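Local coordinates for protein beta-galactosidase (Bacillus circulans subsp. alkalophilus, PDB 3TTY) that hydrolyses terminal beta-galactosides, binding galactose in the active-site pocket of a TIM-barrel domain and assembling into a trimer, at residues A[522-530]-A[538-546]. Residues are numbered along the deposited sequence; the frame is centred on the assembly and turned at random.
Sequences PGHQNEIVL and RGSYSCGIL
I528 and C543 meet on the buried face of a two-stranded antiparallel pairing, a worked example of how one sheet can be tight on one side and loose on the other. CD1 of I528 lies 3.7 Å from CB of C543, and the C543 sulfur, set between its own backbone N and carbonyl carbon (chi1 68°), rests 3.8 Å from CB of N526. Farther along this face CD1 of L530 reaches the edge of the Y541 ring in its plane, 3.6 Å from CE2. The ring's hydroxyl in turn accepts the R538 backbone N-H, which helps fix the ring's far end. Beneath the side chains, paired backbone bonds join N526 with C543 and I528 with Y541; I528 N to Y541 O is 2.7 Å. OD1 of N526 accepts the N-H of E527 and that of G562, and ND2 donates to the A563 carbonyl.

The face carrying Q525, E527 and S540 is more open to solvent, and its contacts are fewer. Here E527, extended with CG anti to N (chi1 -179°), accepts the S540 hydroxyl on the anti lone pair of OE1, at 2.6 Å from OG. Cutting E527 back to an alanine is likely to leave that hydroxyl without this acceptor and S540 CB without the carboxylate arm beside it. Nearby, S542 OG is hydrogen-bonded to the carboxylate of D590. Strands 525-530 and 540-544 form a beta hairpin within the mixed sheet of the trimerisation domain, flanked by strands 556-561 and 587-589.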
# COMPACT_ATOMS: atom_id res chain seq x y z
N PRO A 522 -11.87 13.52 -9.49
CA PRO A 522 -10.58 13.82 -10.14
C PRO A 522 -10.72 14.06 -11.65
O PRO A 522 -11.44 13.32 -12.33
CB PRO A 522 -9.74 12.56 -9.87
CG PRO A 522 -10.36 11.93 -8.66
CD PRO A 522 -11.83 12.26 -8.72
N GLY A 523 -10.07 15.10 -12.16
CA GLY A 523 -10.15 15.41 -13.58
C GLY A 523 -11.39 16.18 -14.00
O GLY A 523 -11.58 16.47 -15.18
N HIS A 524 -12.26 16.50 -13.05
CA HIS A 524 -13.38 17.39 -13.33
C HIS A 524 -13.02 18.79 -12.88
O HIS A 524 -12.38 18.98 -11.85
CB HIS A 524 -14.65 16.93 -12.63
CG HIS A 524 -15.29 15.73 -13.26
ND1 HIS A 524 -14.81 14.45 -13.08
CD2 HIS A 524 -16.38 15.62 -14.06
CE1 HIS A 524 -15.57 13.60 -13.75
NE2 HIS A 524 -16.53 14.28 -14.35
N GLN A 525 -13.44 19.77 -13.66
CA GLN A 525 -13.19 21.16 -13.35
C GLN A 525 -14.45 21.96 -13.63
O GLN A 525 -15.40 21.44 -14.19
CB GLN A 525 -12.03 21.69 -14.20
CG GLN A 525 -10.73 20.93 -13.98
CD GLN A 525 -9.58 21.47 -14.83
OE1 GLN A 525 -8.43 21.06 -14.64
NE2 GLN A 525 -9.89 22.36 -15.76
N ASN A 526 -14.44 23.22 -13.21
CA ASN A 526 -15.49 24.17 -13.56
C ASN A 526 -14.80 25.41 -14.12
O ASN A 526 -13.60 25.41 -14.39
CB ASN A 526 -16.35 24.52 -12.34
CG ASN A 526 -17.76 25.00 -12.73
OD1 ASN A 526 -17.94 26.05 -13.34
ND2 ASN A 526 -18.77 24.21 -12.36
N GLU A 527 -15.57 26.47 -14.27
CA GLU A 527 -15.12 27.64 -15.00
C GLU A 527 -15.45 28.89 -14.20
O GLU A 527 -16.57 29.05 -13.72
CB GLU A 527 -15.80 27.65 -16.38
CG GLU A 527 -15.44 28.80 -17.32
CD GLU A 527 -16.29 28.79 -18.60
OE1 GLU A 527 -16.16 29.72 -19.44
OE2 GLU A 527 -17.10 27.84 -18.77
N ILE A 528 -14.45 29.75 -14.03
CA ILE A 528 -14.63 31.06 -13.42
C ILE A 528 -14.84 32.05 -14.56
O ILE A 528 -13.96 32.25 -15.41
CB ILE A 528 -13.41 31.45 -12.58
CG1 ILE A 528 -13.30 30.54 -11.37
CG2 ILE A 528 -13.52 32.89 -12.11
CD1 ILE A 528 -12.00 30.68 -10.63
N VAL A 529 -16.04 32.64 -14.60
CA VAL A 529 -16.43 33.53 -15.68
C VAL A 529 -16.62 34.94 -15.17
O VAL A 529 -17.60 35.23 -14.49
CB VAL A 529 -17.77 33.10 -16.29
CG1 VAL A 529 -18.16 34.04 -17.44
CG2 VAL A 529 -17.71 31.65 -16.75
N LEU A 530 -15.70 35.84 -15.51
CA LEU A 530 -15.82 37.22 -15.06
C LEU A 530 -17.04 37.97 -15.61
O LEU A 530 -17.39 37.85 -16.79
CB LEU A 530 -14.53 37.99 -15.29
CG LEU A 530 -13.65 37.75 -14.08
CD1 LEU A 530 -12.70 36.55 -14.30
CD2 LEU A 530 -12.90 39.01 -13.71
N ARG A 538 -10.00 38.68 -16.79
CA ARG A 538 -10.82 38.85 -17.99
C ARG A 538 -11.18 37.52 -18.64
O ARG A 538 -10.34 36.63 -18.78
CB ARG A 538 -10.06 39.74 -18.97
CG ARG A 538 -10.68 39.89 -20.33
CD ARG A 538 -9.95 40.97 -21.13
NE ARG A 538 -8.51 40.97 -20.87
CZ ARG A 538 -7.63 40.19 -21.50
NH1 ARG A 538 -8.04 39.35 -22.44
NH2 ARG A 538 -6.34 40.26 -21.20
N GLY A 539 -12.43 37.39 -19.06
CA GLY A 539 -12.90 36.17 -19.69
C GLY A 539 -13.05 35.01 -18.71
O GLY A 539 -13.52 35.20 -17.59
N SER A 540 -12.62 33.82 -19.13
CA SER A 540 -12.81 32.60 -18.36
C SER A 540 -11.51 32.03 -17.81
O SER A 540 -10.46 32.16 -18.44
CB SER A 540 -13.49 31.53 -19.22
OG SER A 540 -14.82 31.90 -19.53
N TYR A 541 -11.60 31.40 -16.64
CA TYR A 541 -10.47 30.63 -16.09
C TYR A 541 -11.00 29.29 -15.58
O TYR A 541 -12.21 29.11 -15.45
CB TYR A 541 -9.78 31.38 -14.95
CG TYR A 541 -9.28 32.76 -15.33
CD1 TYR A 541 -7.97 32.96 -15.74
CD2 TYR A 541 -10.13 33.85 -15.29
CE1 TYR A 541 -7.51 34.22 -16.09
CE2 TYR A 541 -9.69 35.12 -15.62
CZ TYR A 541 -8.38 35.30 -16.03
OH TYR A 541 -7.95 36.55 -16.37
N SER A 542 -10.12 28.35 -15.31
CA SER A 542 -10.58 27.08 -14.76
C SER A 542 -10.47 27.07 -13.24
O SER A 542 -9.65 27.81 -12.67
CB SER A 542 -9.81 25.91 -15.37
OG SER A 542 -8.42 26.10 -15.20
N CYS A 543 -11.30 26.27 -12.59
CA CYS A 543 -11.17 26.07 -11.15
C CYS A 543 -11.54 24.63 -10.84
O CYS A 543 -12.11 23.95 -11.68
CB CYS A 543 -12.07 27.03 -10.38
SG CYS A 543 -13.84 26.71 -10.59
N GLY A 544 -11.21 24.17 -9.64
CA GLY A 544 -11.40 22.77 -9.33
C GLY A 544 -11.37 22.37 -7.87
O GLY A 544 -11.38 23.22 -6.97
N ILE A 545 -11.35 21.06 -7.65
CA ILE A 545 -11.27 20.47 -6.32
C ILE A 545 -12.57 20.64 -5.54
O ILE A 545 -13.32 19.68 -5.38
CB ILE A 545 -10.06 20.99 -5.54
CG1 ILE A 545 -8.80 20.89 -6.40
CG2 ILE A 545 -9.88 20.18 -4.26
CD1 ILE A 545 -7.50 21.15 -5.65
N LEU A 546 -12.84 21.85 -5.06
CA LEU A 546 -14.12 22.09 -4.38
C LEU A 546 -14.80 23.34 -4.92
O LEU A 546 -14.15 24.31 -5.26
CB LEU A 546 -13.93 22.21 -2.86
CG LEU A 546 -13.64 20.90 -2.10
CD1 LEU A 546 -12.70 21.14 -0.92
CD2 LEU A 546 -14.93 20.23 -1.65
O HOH W 1 -10.83 19.02 -9.61